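Aminopeptidase (Aneurinibacillus sp. AM-1, PDB 5IB9) probably removes amino-terminal residues from peptides as a zinc-dependent exopeptidase of family M28 that also carries a protease-associated domain. Local coordinates at residues A[43-48]-A[53-58]; A[118-123]-A[128-133]; A[226-231]-A[345-350]; A[326-331]-A[408-413]. One frame throughout, in Å; residues are numbered along the deposited sequence.

Contact 1: residues A[43-48]-A[53-58]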
loop_
_atom_site.group_PDB
_atom_site.type_symbol
_atom_site.label_atom_id
_atom_site.label_comp_id
_atom_site.label_asym_id
_atom_site.label_seq_id
_atom_site.Cartn_x
_atom_site.Cartn_y
_atom_site.Cartn_z
ATOM N N TYR A 43 -4.215 19.610 -15.441
ATOM C CA TYR A 43 -3.995 19.879 -16.839
ATOM C C TYR A 43 -4.181 18.623 -17.661
ATOM O O TYR A 43 -4.832 18.624 -18.751
ATOM C CB TYR A 43 -2.597 20.487 -17.000
ATOM C CG TYR A 43 -2.247 20.760 -18.461
ATOM C CD1 TYR A 43 -2.597 21.953 -19.108
ATOM C CD2 TYR A 43 -1.542 19.771 -19.232
ATOM C CE1 TYR A 43 -2.246 22.203 -20.481
ATOM C CE2 TYR A 43 -1.209 19.981 -20.574
ATOM C CZ TYR A 43 -1.491 21.244 -21.152
ATOM O OH TYR A 43 -1.119 21.473 -22.463
ATOM N N ILE A 44 -3.483 17.545 -17.190
ATOM C CA ILE A 44 -3.557 16.206 -17.845
ATOM C C ILE A 44 -5.005 15.721 -17.939
ATOM O O ILE A 44 -5.463 15.356 -19.052
ATOM C CB ILE A 44 -2.593 15.238 -17.191
ATOM C CG1 ILE A 44 -1.176 15.782 -17.497
ATOM C CG2 ILE A 44 -2.777 13.808 -17.815
ATOM C CD1 ILE A 44 -0.127 15.176 -16.554
ATOM N N GLU A 45 -5.696 15.834 -16.817
ATOM C CA GLU A 45 -7.116 15.417 -16.826
ATOM C C GLU A 45 -7.901 16.211 -17.868
ATOM O O GLU A 45 -8.690 15.599 -18.665
ATOM C CB GLU A 45 -7.618 15.723 -15.376
ATOM C CG GLU A 45 -9.173 15.628 -15.414
ATOM C CD GLU A 45 -9.765 16.028 -14.055
ATOM O OE1 GLU A 45 -9.070 16.444 -13.157
ATOM O OE2 GLU A 45 -10.994 15.924 -14.048
ATOM N N GLN A 46 -7.713 17.525 -17.930
ATOM C CA GLN A 46 -8.412 18.367 -18.920
ATOM C C GLN A 46 -8.116 17.971 -20.321
ATOM O O GLN A 46 -9.020 17.938 -21.159
ATOM C CB GLN A 46 -8.103 19.842 -18.688
ATOM C CG GLN A 46 -8.774 20.762 -19.757
ATOM C CD GLN A 46 -10.278 20.613 -19.794
ATOM O OE1 GLN A 46 -10.956 20.313 -18.765
ATOM N NE2 GLN A 46 -10.832 20.883 -20.966
ATOM N N GLN A 47 -6.848 17.652 -20.592
ATOM C CA GLN A 47 -6.541 17.288 -21.979
ATOM C C GLN A 47 -7.218 15.996 -22.366
ATOM O O GLN A 47 -7.855 15.876 -23.438
ATOM C CB GLN A 47 -5.050 17.143 -22.265
ATOM C CG GLN A 47 -4.250 18.397 -21.945
ATOM C CD GLN A 47 -4.922 19.751 -22.203
ATOM O OE1 GLN A 47 -5.159 20.519 -21.206
ATOM N NE2 GLN A 47 -5.252 20.039 -23.453
ATOM N N PHE A 48 -7.181 14.992 -21.470
ATOM C CA PHE A 48 -7.842 13.789 -21.840
ATOM C C PHE A 48 -9.340 14.009 -22.035
ATOM O O PHE A 48 -9.929 13.436 -22.924
ATOM C CB PHE A 48 -7.710 12.722 -20.729
ATOM C CG PHE A 48 -6.347 11.992 -20.656
ATOM C CD1 PHE A 48 -5.784 11.322 -21.719
ATOM C CD2 PHE A 48 -5.655 11.995 -19.417
ATOM C CE1 PHE A 48 -4.599 10.567 -21.599
ATOM C CE2 PHE A 48 -4.493 11.201 -19.299
ATOM C CZ PHE A 48 -3.982 10.532 -20.383
ATOM N N TYR A 53 -12.421 11.551 -23.494
ATOM C CA TYR A 53 -12.294 10.538 -22.498
ATOM C C TYR A 53 -12.998 10.867 -21.147
ATOM O O TYR A 53 -12.993 12.009 -20.685
ATOM C CB TYR A 53 -10.792 10.292 -22.173
ATOM C CG TYR A 53 -10.052 9.582 -23.317
ATOM C CD1 TYR A 53 -9.883 8.220 -23.305
ATOM C CD2 TYR A 53 -9.451 10.320 -24.345
ATOM C CE1 TYR A 53 -9.234 7.587 -24.333
ATOM C CE2 TYR A 53 -8.824 9.662 -25.411
ATOM C CZ TYR A 53 -8.737 8.294 -25.422
ATOM O OH TYR A 53 -8.073 7.614 -26.447
ATOM N N HIS A 54 -13.548 9.831 -20.594
ATOM C CA HIS A 54 -13.870 9.839 -19.136
ATOM C C HIS A 54 -12.532 9.579 -18.369
ATOM O O HIS A 54 -11.728 8.676 -18.712
ATOM C CB HIS A 54 -14.954 8.790 -18.839
ATOM C CG HIS A 54 -15.308 8.688 -17.396
ATOM N ND1 HIS A 54 -14.867 7.652 -16.598
ATOM C CD2 HIS A 54 -16.075 9.481 -16.610
ATOM C CE1 HIS A 54 -15.344 7.817 -15.379
ATOM N NE2 HIS A 54 -16.067 8.927 -15.355
ATOM N N VAL A 55 -12.359 10.358 -17.336
ATOM C CA VAL A 55 -11.007 10.336 -16.665
ATOM C C VAL A 55 -11.244 10.035 -15.201
ATOM O O VAL A 55 -12.249 10.489 -14.617
ATOM C CB VAL A 55 -10.386 11.732 -16.855
ATOM C CG1 VAL A 55 -9.050 11.798 -16.097
ATOM C CG2 VAL A 55 -10.104 11.950 -18.319
ATOM N N GLU A 56 -10.404 9.217 -14.606
ATOM C CA GLU A 56 -10.415 9.056 -13.159
ATOM C C GLU A 56 -9.085 9.557 -12.594
ATOM O O GLU A 56 -8.035 9.474 -13.246
ATOM C CB GLU A 56 -10.445 7.558 -12.845
ATOM C CG GLU A 56 -11.883 7.052 -13.344
ATOM C CD GLU A 56 -13.142 7.537 -12.483
ATOM O OE1 GLU A 56 -14.288 7.325 -12.959
ATOM O OE2 GLU A 56 -13.045 8.200 -11.390
ATOM N N VAL A 57 -9.136 10.051 -11.356
ATOM C CA VAL A 57 -7.908 10.589 -10.682
ATOM C C VAL A 57 -7.786 9.740 -9.436
ATOM O O VAL A 57 -8.621 9.795 -8.530
ATOM C CB VAL A 57 -8.028 12.032 -10.426
ATOM C CG1 VAL A 57 -6.782 12.521 -9.659
ATOM C CG2 VAL A 57 -8.020 12.838 -11.750
ATOM N N GLN A 58 -6.744 8.938 -9.351
ATOM C CA GLN A 58 -6.526 8.070 -8.165
ATOM C C GLN A 58 -5.576 8.761 -7.176
ATOM O O GLN A 58 -4.437 8.967 -7.516
ATOM C CB GLN A 58 -5.987 6.713 -8.614
ATOM C CG GLN A 58 -5.732 5.742 -7.378
ATOM C CD GLN A 58 -4.898 4.584 -7.735
ATOM O OE1 GLN A 58 -4.182 4.526 -8.771
ATOM N NE2 GLN A 58 -4.955 3.559 -6.935
#

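Contact 2: residues A[118-123]-A[128-133]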
loop_
_atom_site.group_PDB
_atom_site.type_symbol
_atom_site.label_atom_id
_atom_site.label_comp_id
_atom_site.label_asym_id
_atom_site.label_seq_id
_atom_site.Cartn_x
_atom_site.Cartn_y
_atom_site.Cartn_z
ATOM N N ALA A 118 29.492 4.816 11.820
ATOM C CA ALA A 118 30.018 3.835 10.893
ATOM C C ALA A 118 30.474 4.473 9.594
ATOM O O ALA A 118 29.795 5.334 9.099
ATOM C CB ALA A 118 28.982 2.791 10.595
ATOM N N LEU A 119 31.643 4.074 9.084
ATOM C CA LEU A 119 32.101 4.466 7.757
ATOM C C LEU A 119 31.894 3.271 6.871
ATOM O O LEU A 119 32.374 2.170 7.174
ATOM C CB LEU A 119 33.604 4.765 7.797
ATOM C CG LEU A 119 34.159 5.333 6.469
ATOM C CD1 LEU A 119 33.726 6.777 6.110
ATOM C CD2 LEU A 119 35.710 5.279 6.544
ATOM N N ILE A 120 31.177 3.487 5.757
ATOM C CA ILE A 120 30.716 2.367 4.981
ATOM C C ILE A 120 30.909 2.765 3.544
ATOM O O ILE A 120 30.638 3.936 3.162
ATOM C CB ILE A 120 29.190 2.127 5.155
ATOM C CG1 ILE A 120 28.799 1.919 6.624
ATOM C CG2 ILE A 120 28.794 0.915 4.327
ATOM C CD1 ILE A 120 27.275 1.598 6.869
ATOM N N GLN A 121 31.394 1.784 2.785
ATOM C CA GLN A 121 31.741 1.953 1.395
ATOM C C GLN A 121 30.486 1.606 0.586
ATOM O O GLN A 121 29.832 0.585 0.856
ATOM C CB GLN A 121 32.862 0.989 1.010
ATOM C CG GLN A 121 32.986 0.767 -0.490
ATOM C CD GLN A 121 34.384 0.322 -0.919
ATOM O OE1 GLN A 121 35.150 1.129 -1.492
ATOM N NE2 GLN A 121 34.717 -0.939 -0.643
ATOM N N ARG A 122 30.184 2.462 -0.388
ATOM C CA ARG A 122 29.078 2.200 -1.348
ATOM C C ARG A 122 29.329 0.887 -2.068
ATOM O O ARG A 122 30.469 0.605 -2.484
ATOM C CB ARG A 122 29.000 3.338 -2.371
ATOM C CG ARG A 122 27.897 3.150 -3.470
ATOM C CD ARG A 122 27.695 4.453 -4.200
ATOM N NE ARG A 122 26.841 4.311 -5.387
ATOM C CZ ARG A 122 26.611 5.288 -6.257
ATOM N NH1 ARG A 122 25.839 5.048 -7.311
ATOM N NH2 ARG A 122 27.131 6.504 -6.084
ATOM N N GLY A 123 28.273 0.092 -2.211
ATOM C CA GLY A 123 28.296 -1.064 -3.086
ATOM C C GLY A 123 27.484 -2.232 -2.602
ATOM O O GLY A 123 27.192 -2.359 -1.404
ATOM N N ALA A 128 19.793 2.137 2.222
ATOM C CA ALA A 128 18.921 1.706 3.322
ATOM C C ALA A 128 19.437 0.563 4.206
ATOM O O ALA A 128 19.385 0.645 5.431
ATOM C CB ALA A 128 17.521 1.312 2.740
ATOM N N ASP A 129 19.857 -0.549 3.602
ATOM C CA ASP A 129 20.290 -1.675 4.419
ATOM C C ASP A 129 21.609 -1.451 5.194
ATOM O O ASP A 129 21.733 -1.869 6.324
ATOM C CB ASP A 129 20.428 -2.926 3.573
ATOM C CG ASP A 129 19.109 -3.705 3.454
ATOM O OD1 ASP A 129 19.113 -4.644 2.622
ATOM O OD2 ASP A 129 18.109 -3.395 4.180
ATOM N N LYS A 130 22.540 -0.763 4.558
ATOM C CA LYS A 130 23.808 -0.334 5.199
ATOM C C LYS A 130 23.483 0.462 6.418
ATOM O O LYS A 130 24.022 0.187 7.474
ATOM C CB LYS A 130 24.641 0.503 4.239
ATOM C CG LYS A 130 25.230 -0.246 3.064
ATOM C CD LYS A 130 25.662 0.792 2.031
ATOM C CE LYS A 130 26.186 0.248 0.651
ATOM N NZ LYS A 130 27.390 -0.646 0.803
ATOM N N VAL A 131 22.565 1.433 6.315
ATOM C CA VAL A 131 22.188 2.220 7.499
ATOM C C VAL A 131 21.531 1.337 8.586
ATOM O O VAL A 131 21.829 1.443 9.805
ATOM C CB VAL A 131 21.327 3.449 7.107
ATOM C CG1 VAL A 131 20.854 4.193 8.339
ATOM C CG2 VAL A 131 22.133 4.371 6.213
ATOM N N ARG A 132 20.562 0.503 8.191
ATOM C CA ARG A 132 19.902 -0.334 9.199
ATOM C C ARG A 132 20.862 -1.357 9.850
ATOM O O ARG A 132 20.835 -1.557 11.068
ATOM C CB ARG A 132 18.695 -1.067 8.575
ATOM C CG ARG A 132 17.406 -0.246 8.492
ATOM C CD ARG A 132 16.263 -1.148 7.983
ATOM N NE ARG A 132 16.510 -1.484 6.591
ATOM C CZ ARG A 132 15.850 -0.951 5.559
ATOM N NH1 ARG A 132 14.846 -0.070 5.753
ATOM N NH2 ARG A 132 16.188 -1.311 4.315
ATOM N N ASN A 133 21.726 -1.967 9.050
ATOM C CA ASN A 133 22.708 -2.937 9.599
ATOM C C ASN A 133 23.599 -2.301 10.683
ATOM O O ASN A 133 23.801 -2.890 11.755
ATOM C CB ASN A 133 23.562 -3.560 8.494
ATOM C CG ASN A 133 22.743 -4.413 7.501
ATOM O OD1 ASN A 133 23.152 -4.575 6.339
ATOM N ND2 ASN A 133 21.565 -4.882 7.930
#

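Contact 3: residues A[226-231]-A[345-350]. With ZN (zinc ion), chain C; BES (2-(3-amino-2-hydroxy-4-phenyl-butyrylamino)-4-methyl-pentanoic acid), chain H.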
loop_
_atom_site.group_PDB
_atom_site.type_symbol
_atom_site.label_atom_id
_atom_site.label_comp_id
_atom_site.label_asym_id
_atom_site.label_seq_id
_atom_site.Cartn_x
_atom_site.Cartn_y
_atom_site.Cartn_z
ATOM N N GLY A 226 1.739 4.301 -20.404
ATOM C CA GLY A 226 2.011 5.112 -19.182
ATOM C C GLY A 226 3.197 6.098 -19.376
ATOM O O GLY A 226 4.047 5.940 -20.258
ATOM N N SER A 227 3.234 7.027 -18.433
ATOM C CA SER A 227 4.336 8.013 -18.256
ATOM C C SER A 227 4.163 8.508 -16.864
ATOM O O SER A 227 3.193 8.175 -16.174
ATOM C CB SER A 227 4.261 9.165 -19.307
ATOM O OG SER A 227 2.911 9.701 -19.257
ATOM N N HIS A 228 5.103 9.318 -16.376
ATOM C CA HIS A 228 4.954 9.953 -15.041
ATOM C C HIS A 228 4.980 11.471 -15.140
ATOM O O HIS A 228 5.692 12.036 -15.996
ATOM C CB HIS A 228 6.037 9.447 -14.005
ATOM C CG HIS A 228 7.478 9.839 -14.312
ATOM N ND1 HIS A 228 8.066 10.973 -13.729
ATOM C CD2 HIS A 228 8.434 9.161 -14.949
ATOM C CE1 HIS A 228 9.364 10.981 -14.126
ATOM N NE2 HIS A 228 9.590 9.919 -14.875
ATOM N N HIS A 229 4.163 12.082 -14.296
ATOM C CA HIS A 229 4.005 13.553 -14.369
ATOM C C HIS A 229 4.731 14.381 -13.340
ATOM O O HIS A 229 4.649 15.573 -13.439
ATOM C CB HIS A 229 2.490 13.939 -14.422
ATOM C CG HIS A 229 1.655 13.326 -13.329
ATOM N ND1 HIS A 229 1.815 13.407 -11.966
ATOM C CD2 HIS A 229 0.584 12.520 -13.545
ATOM C CE1 HIS A 229 0.854 12.666 -11.362
ATOM N NE2 HIS A 229 0.091 12.165 -12.336
ATOM N N ASP A 230 5.474 13.705 -12.476
ATOM C CA ASP A 230 6.331 14.448 -11.512
ATOM C C ASP A 230 7.768 14.522 -12.038
ATOM O O ASP A 230 8.182 13.760 -12.936
ATOM C CB ASP A 230 6.353 13.737 -10.169
ATOM C CG ASP A 230 6.962 12.350 -10.183
ATOM O OD1 ASP A 230 6.666 11.499 -11.091
ATOM O OD2 ASP A 230 7.782 12.076 -9.280
ATOM N N SER A 231 8.461 15.526 -11.441
ATOM C CA SER A 231 9.912 15.627 -11.760
ATOM C C SER A 231 10.674 15.813 -10.471
ATOM O O SER A 231 10.087 15.947 -9.424
ATOM C CB SER A 231 10.197 16.789 -12.739
ATOM O OG SER A 231 9.967 18.030 -12.077
ATOM N N ARG A 345 13.949 1.133 -13.167
ATOM C CA ARG A 345 14.059 2.555 -12.834
ATOM C C ARG A 345 12.908 3.396 -13.385
ATOM O O ARG A 345 13.065 4.636 -13.568
ATOM C CB ARG A 345 15.396 3.223 -13.304
ATOM C CG ARG A 345 16.669 2.524 -12.785
ATOM C CD ARG A 345 17.962 3.032 -13.567
ATOM N NE ARG A 345 18.194 4.466 -13.391
ATOM C CZ ARG A 345 19.196 5.147 -13.940
ATOM N NH1 ARG A 345 20.110 4.518 -14.676
ATOM N NH2 ARG A 345 19.299 6.455 -13.734
ATOM N N SER A 346 11.792 2.733 -13.779
ATOM C CA SER A 346 10.588 3.551 -14.255
ATOM C C SER A 346 9.378 2.652 -14.017
ATOM O O SER A 346 9.487 1.557 -13.526
ATOM C CB SER A 346 10.744 4.013 -15.705
ATOM O OG SER A 346 9.811 5.051 -15.976
ATOM N N ASP A 347 8.217 3.194 -14.328
ATOM C CA ASP A 347 6.930 2.572 -13.934
ATOM C C ASP A 347 6.639 1.219 -14.588
ATOM O O ASP A 347 5.816 0.489 -14.014
ATOM C CB ASP A 347 5.776 3.548 -14.230
ATOM C CG ASP A 347 5.917 4.849 -13.420
ATOM O OD1 ASP A 347 5.952 4.767 -12.174
ATOM O OD2 ASP A 347 6.056 5.917 -14.093
ATOM N N HIS A 348 7.383 0.828 -15.625
ATOM C CA HIS A 348 7.187 -0.534 -16.167
ATOM C C HIS A 348 7.505 -1.583 -15.116
ATOM O O HIS A 348 6.934 -2.676 -15.167
ATOM C CB HIS A 348 7.972 -0.767 -17.441
ATOM C CG HIS A 348 9.449 -0.571 -17.268
ATOM N ND1 HIS A 348 10.025 0.588 -16.749
ATOM C CD2 HIS A 348 10.451 -1.406 -17.612
ATOM C CE1 HIS A 348 11.360 0.405 -16.736
ATOM N NE2 HIS A 348 11.631 -0.785 -17.286
ATOM N N GLU A 349 8.383 -1.279 -14.157
ATOM C CA GLU A 349 8.708 -2.247 -13.074
ATOM C C GLU A 349 7.500 -2.616 -12.246
ATOM O O GLU A 349 7.449 -3.716 -11.690
ATOM C CB GLU A 349 9.733 -1.599 -12.191
ATOM C CG GLU A 349 10.451 -2.612 -11.241
ATOM C CD GLU A 349 11.700 -1.945 -10.643
ATOM O OE1 GLU A 349 12.596 -1.410 -11.364
ATOM O OE2 GLU A 349 11.771 -1.927 -9.442
ATOM N N SER A 350 6.520 -1.723 -12.161
ATOM C CA SER A 350 5.308 -2.045 -11.378
ATOM C C SER A 350 4.379 -3.047 -11.993
ATOM O O SER A 350 3.629 -3.731 -11.289
ATOM C CB SER A 350 4.608 -0.703 -11.091
ATOM O OG SER A 350 5.517 0.173 -10.370
HETATM ZN ZN ZN C . 11.438 9.572 -15.635
HETATM N N2 BES H . 13.603 8.308 -16.193
HETATM C C1 BES H . 14.260 7.893 -14.954
HETATM C C6 BES H . 14.824 6.489 -15.160
HETATM C C7 BES H . 16.016 6.316 -16.095
HETATM C C8 BES H . 17.081 7.247 -16.167
HETATM C C12 BES H . 16.060 5.148 -16.889
HETATM C C9 BES H . 18.169 6.996 -17.030
HETATM C C11 BES H . 17.155 4.899 -17.763
HETATM C C10 BES H . 18.199 5.835 -17.829
HETATM C C2 BES H . 13.259 7.929 -13.793
HETATM O O2 BES H . 12.640 9.197 -14.001
HETATM C C3 BES H . 14.086 7.948 -12.553
HETATM O O3 BES H . 14.788 8.932 -12.349
HETATM N N1 BES H . 14.080 6.890 -11.818
HETATM C C4 BES H . 14.944 6.836 -10.635
HETATM C C13 BES H . 14.649 5.467 -10.049
HETATM C C14 BES H . 13.204 5.278 -9.574
HETATM C C15 BES H . 13.201 3.902 -8.920
HETATM C C16 BES H . 12.680 6.375 -8.646
HETATM C C5 BES H . 16.430 6.799 -10.968
HETATM O O1 BES H . 17.264 7.083 -10.059
HETATM O O4 BES H . 16.849 6.486 -12.097
#

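Contact 4: residues A[326-331]-A[408-413]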
loop_
_atom_site.group_PDB
_atom_site.type_symbol
_atom_site.label_atom_id
_atom_site.label_comp_id
_atom_site.label_asym_id
_atom_site.label_seq_id
_atom_site.Cartn_x
_atom_site.Cartn_y
_atom_site.Cartn_z
ATOM N N LEU A 326 6.102 -5.958 -30.290
ATOM C CA LEU A 326 5.247 -5.008 -31.031
ATOM C C LEU A 326 6.092 -3.737 -31.355
ATOM O O LEU A 326 5.945 -3.220 -32.447
ATOM C CB LEU A 326 4.028 -4.587 -30.201
ATOM C CG LEU A 326 2.938 -5.677 -30.150
ATOM C CD1 LEU A 326 1.956 -5.344 -28.928
ATOM C CD2 LEU A 326 2.212 -5.932 -31.536
ATOM N N GLY A 327 6.957 -3.298 -30.395
ATOM C CA GLY A 327 7.789 -2.106 -30.614
ATOM C C GLY A 327 8.778 -2.418 -31.735
ATOM O O GLY A 327 8.927 -1.539 -32.647
ATOM N N ALA A 328 9.354 -3.627 -31.740
ATOM C CA ALA A 328 10.296 -3.973 -32.806
ATOM C C ALA A 328 9.595 -4.090 -34.094
ATOM O O ALA A 328 10.149 -3.643 -35.142
ATOM C CB ALA A 328 11.054 -5.273 -32.499
ATOM N N ALA A 329 8.410 -4.663 -34.167
ATOM C CA ALA A 329 7.664 -4.836 -35.418
ATOM C C ALA A 329 7.336 -3.442 -35.985
ATOM O O ALA A 329 7.686 -3.135 -37.109
ATOM C CB ALA A 329 6.329 -5.556 -35.216
ATOM N N ALA A 330 6.800 -2.563 -35.160
ATOM C CA ALA A 330 6.413 -1.227 -35.653
ATOM C C ALA A 330 7.668 -0.525 -36.075
ATOM O O ALA A 330 7.649 0.080 -37.167
ATOM C CB ALA A 330 5.688 -0.411 -34.529
ATOM N N SER A 331 8.726 -0.519 -35.291
ATOM C CA SER A 331 9.924 0.139 -35.767
ATOM C C SER A 331 10.398 -0.422 -37.084
ATOM O O SER A 331 10.886 0.344 -37.940
ATOM C CB SER A 331 10.984 0.128 -34.655
ATOM O OG SER A 331 12.127 0.915 -35.113
ATOM N N GLU A 408 4.499 -10.797 -36.883
ATOM C CA GLU A 408 5.313 -11.573 -37.754
ATOM C C GLU A 408 6.671 -11.665 -37.125
ATOM O O GLU A 408 7.081 -10.774 -36.366
ATOM C CB GLU A 408 5.362 -10.894 -39.112
ATOM C CG GLU A 408 4.026 -11.061 -39.818
ATOM C CD GLU A 408 4.200 -11.295 -41.307
ATOM O OE1 GLU A 408 5.329 -11.670 -41.764
ATOM O OE2 GLU A 408 3.196 -11.129 -42.025
ATOM N N PRO A 409 7.359 -12.778 -37.361
ATOM C CA PRO A 409 8.652 -12.910 -36.733
ATOM C C PRO A 409 9.609 -11.775 -37.160
ATOM O O PRO A 409 9.583 -11.319 -38.315
ATOM C CB PRO A 409 9.158 -14.285 -37.276
ATOM C CG PRO A 409 7.933 -14.977 -37.824
ATOM C CD PRO A 409 7.087 -13.876 -38.338
ATOM N N ILE A 410 10.406 -11.292 -36.232
ATOM C CA ILE A 410 11.354 -10.221 -36.533
ATOM C C ILE A 410 12.524 -10.375 -35.561
ATOM O O ILE A 410 12.308 -10.566 -34.359
ATOM C CB ILE A 410 10.615 -8.832 -36.313
ATOM C CG1 ILE A 410 11.539 -7.615 -36.260
ATOM C CG2 ILE A 410 9.911 -8.827 -34.979
ATOM C CD1 ILE A 410 10.828 -6.367 -36.405
ATOM N N ASP A 411 13.746 -10.334 -36.061
ATOM C CA ASP A 411 14.904 -10.359 -35.182
ATOM C C ASP A 411 15.160 -8.930 -34.776
ATOM O O ASP A 411 14.995 -7.963 -35.542
ATOM C CB ASP A 411 16.195 -10.861 -35.866
ATOM C CG ASP A 411 16.065 -12.274 -36.396
ATOM O OD1 ASP A 411 16.630 -13.228 -35.806
ATOM O OD2 ASP A 411 15.378 -12.420 -37.433
ATOM N N TYR A 412 15.554 -8.768 -33.546
ATOM C CA TYR A 412 16.083 -7.524 -33.147
ATOM C C TYR A 412 17.043 -7.778 -32.005
ATOM O O TYR A 412 16.825 -8.722 -31.247
ATOM C CB TYR A 412 14.867 -6.580 -32.795
ATOM C CG TYR A 412 13.902 -7.119 -31.707
ATOM C CD1 TYR A 412 12.916 -8.061 -32.043
ATOM C CD2 TYR A 412 13.950 -6.642 -30.410
ATOM C CE1 TYR A 412 11.948 -8.501 -31.095
ATOM C CE2 TYR A 412 12.991 -7.121 -29.428
ATOM C CZ TYR A 412 12.034 -7.972 -29.801
ATOM O OH TYR A 412 11.147 -8.439 -28.842
ATOM N N PRO A 413 18.092 -6.951 -31.828
ATOM C CA PRO A 413 19.240 -7.284 -30.968
ATOM C C PRO A 413 19.133 -6.790 -29.575
ATOM O O PRO A 413 18.429 -5.802 -29.335
ATOM C CB PRO A 413 20.381 -6.528 -31.643
ATOM C CG PRO A 413 19.726 -5.261 -32.181
ATOM C CD PRO A 413 18.415 -5.770 -32.685
#

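Contact 1: residues A[43-48]-A[53-58]
Phe48 of helix 35-50 packs against Val55 of strand 55-66 in a helix-turn-strand unit; the axes of segments 43-48 and 55-58 run nearly antiparallel (162°), 9.0 Å apart at their closest. The tight part lies near the turn. Phe48 CB sits 3.5 Å from Val55 CG2, the methyl that lies beside its own backbone N. The ring of Phe48 continues inward to Leu249 and Ala252 of helix 238-256 and to Phe266. Beside it the amide of Tyr53 closes the turn through a hydrogen bond from Tyr53 N to Phe48 O of 3.2 Å, the donor tilted 29° from the carbonyl plane. Tyr53 reaches past this junction, and its hydroxyl bonds Ala252 O.

Toward the partly exposed side, at Glu45 and Val55, the fit is looser. Glu45 lies slantwise across Val55, its CG 3.9 Å from Val55 CG1, and its carboxylate is engaged with Arg42 and Lys49 of the same helix. Val57, buried, only brushes that carboxylate, its CG2 4.0 Å from Glu45 OE1, and packs on Glu288 of the second subunit. At the tight end the same carbonyl oxygen also borders the Tyr53 ring, Phe48 O lying in the ring plane 3.5 Å from Tyr53 CD2.

Contact 2: residues A[118-123]-A[128-133]
Lys130 drives its ammonium group into the backbone at the end of strand 117-121, where NZ gives one hydrogen bond to Gln121 O at 2.7 Å and another to Gly123 O at 2.8 Å. Both acceptors are met in their carbonyl planes, that of Gly123 on a lone pair. Leu102 O takes a third bond, and this buried amine is thereby gripped by three carbonyl oxygens. The lysine chain runs out nearly straight from the helix and bends only at its last torsion (chi4 -59°), which turns NZ between the Gln121 and Gly123 carbonyls. A methionine in its place, shorter and without the ammonium group, would probably leave the three carbonyl oxygens without their common donor.

The contact joins the first strand and the helix of a beta-alpha-beta unit in the PA domain, strand 117-121 and helix 127-136, ahead of the parallel strand 141-145. Behind the amine, the methylenes of Lys130 slant across Ile120. Ile120 CG2 lies 3.9 Å from Lys130 CD, while Ile120 CD1 reaches the start of the side chain, 3.9 Å from Lys130 CB, and also approaches Lys130 O at 3.6 Å. On the helix itself Arg132 forms a salt bridge to Asp129, Arg132 NH2 meeting Asp129 OD2 at 2.8 Å from above the carboxylate plane; its other terminal nitrogen pairs with Asp160.

Contact 3: residues A[226-231]-A[345-350]
In the two-zinc site of this M28 peptidase, His228 at the end of strand 222-228 meets Asp347 beside the zinc ion and the bound inhibitor. The zinc ion is held by His228 NE2 at 2.0 Å, with Asp240 and Asp301 among its other ligands, and BES O2 binds it at 2.1 Å. Asp347 comes in at about a right angle to His228, carboxylate and ring planes 73° apart, and Asp347 OD2 lies 3.5 Å from His228 CB; its OD1 is taken by Ser279. Ser346 acts in the second shell, its hydroxyl bonded to the zinc ligand Asp301.

Arg345 serves the inhibitor instead. Its O accepts BES N1, and a bend at chi3 (62°) brings Arg345 NE to BES O4 at 2.8 Å and Arg345 NH2 to the same oxygen at 2.9 Å. Its guanidinium also lies against the inhibitor's phenyl group. A leucine at this position would probably leave the BES carboxylate without its charged partner and the phenyl without that flat neighbour. The phenyl atom BES C8 stands 3.3 Å above the Arg345 guanidinium plane.

Contact 4: residues A[326-331]-A[408-413]
Ala328 on helix 322-334 meets both Ile410 and Tyr412, two residues of the extended C-terminal segment that follows helix 382-400. The segment alternates, with Ile410 and Tyr412 directed toward the helix and Asp411 away from it. Ala328 CB stands over one face of the Tyr412 ring in a CH-pi contact, 3.5 Å from the ring centroid and 16° off the normal, displaced toward the rim, with Tyr412 CD1 its nearest ring atom at 3.4 Å. The ring is turned face-on to the methyl because CG of Tyr412 sits between the backbone N and the carbonyl carbon (chi1 57°).

Ile410 uses its long branch. Fully extended through both torsions, it places CD1 against the backbone of the helix, only 3.1 Å from Ala328 O, a close approach of a methyl to a carbonyl oxygen. The same Ile410 CD1 lies 4.1 Å from Ala328 CB and 3.7 Å from Ala329 CA, wedged against successive residues of the helix. No hydrogen bond crosses the contact; the segments meet through van der Waals and CH-pi contacts.

The Tyr412 hydroxyl is bonded to Thr324 and Asp325 earlier on helix 322-334, while Lys320 makes a cation-pi contact with its ring. Further along, Pro413 shares a backbone hydrogen bond with Tyr340 of strand 340-342, and Leu326 and Ala330 lean on helix 382-400.

Overall arrangement
The centre of contact 3 lies about 5 Å from the centre of the chain, those of the other three 21 to 26 Å out. Contacts 1, 3 and 4 are nevertheless all buried, and contact 2 only partly. Contacts 1 and 3 touch, Ile44 CD1 lying 3.6 Å from His229 CB, so helix 35-50 packs directly beside the loop that follows the zinc ligand His228. Contact 2 stands apart in the PA domain, on the opposite side of the chain's centre from contact 1. Both join a helix to a strand close in sequence, one mainly by apolar packing, the other through a buried amine. Contact 4 has no hydrogen bond across its segments and rests on methyl and ring packing; contact 3 is organised by metal and inhibitor.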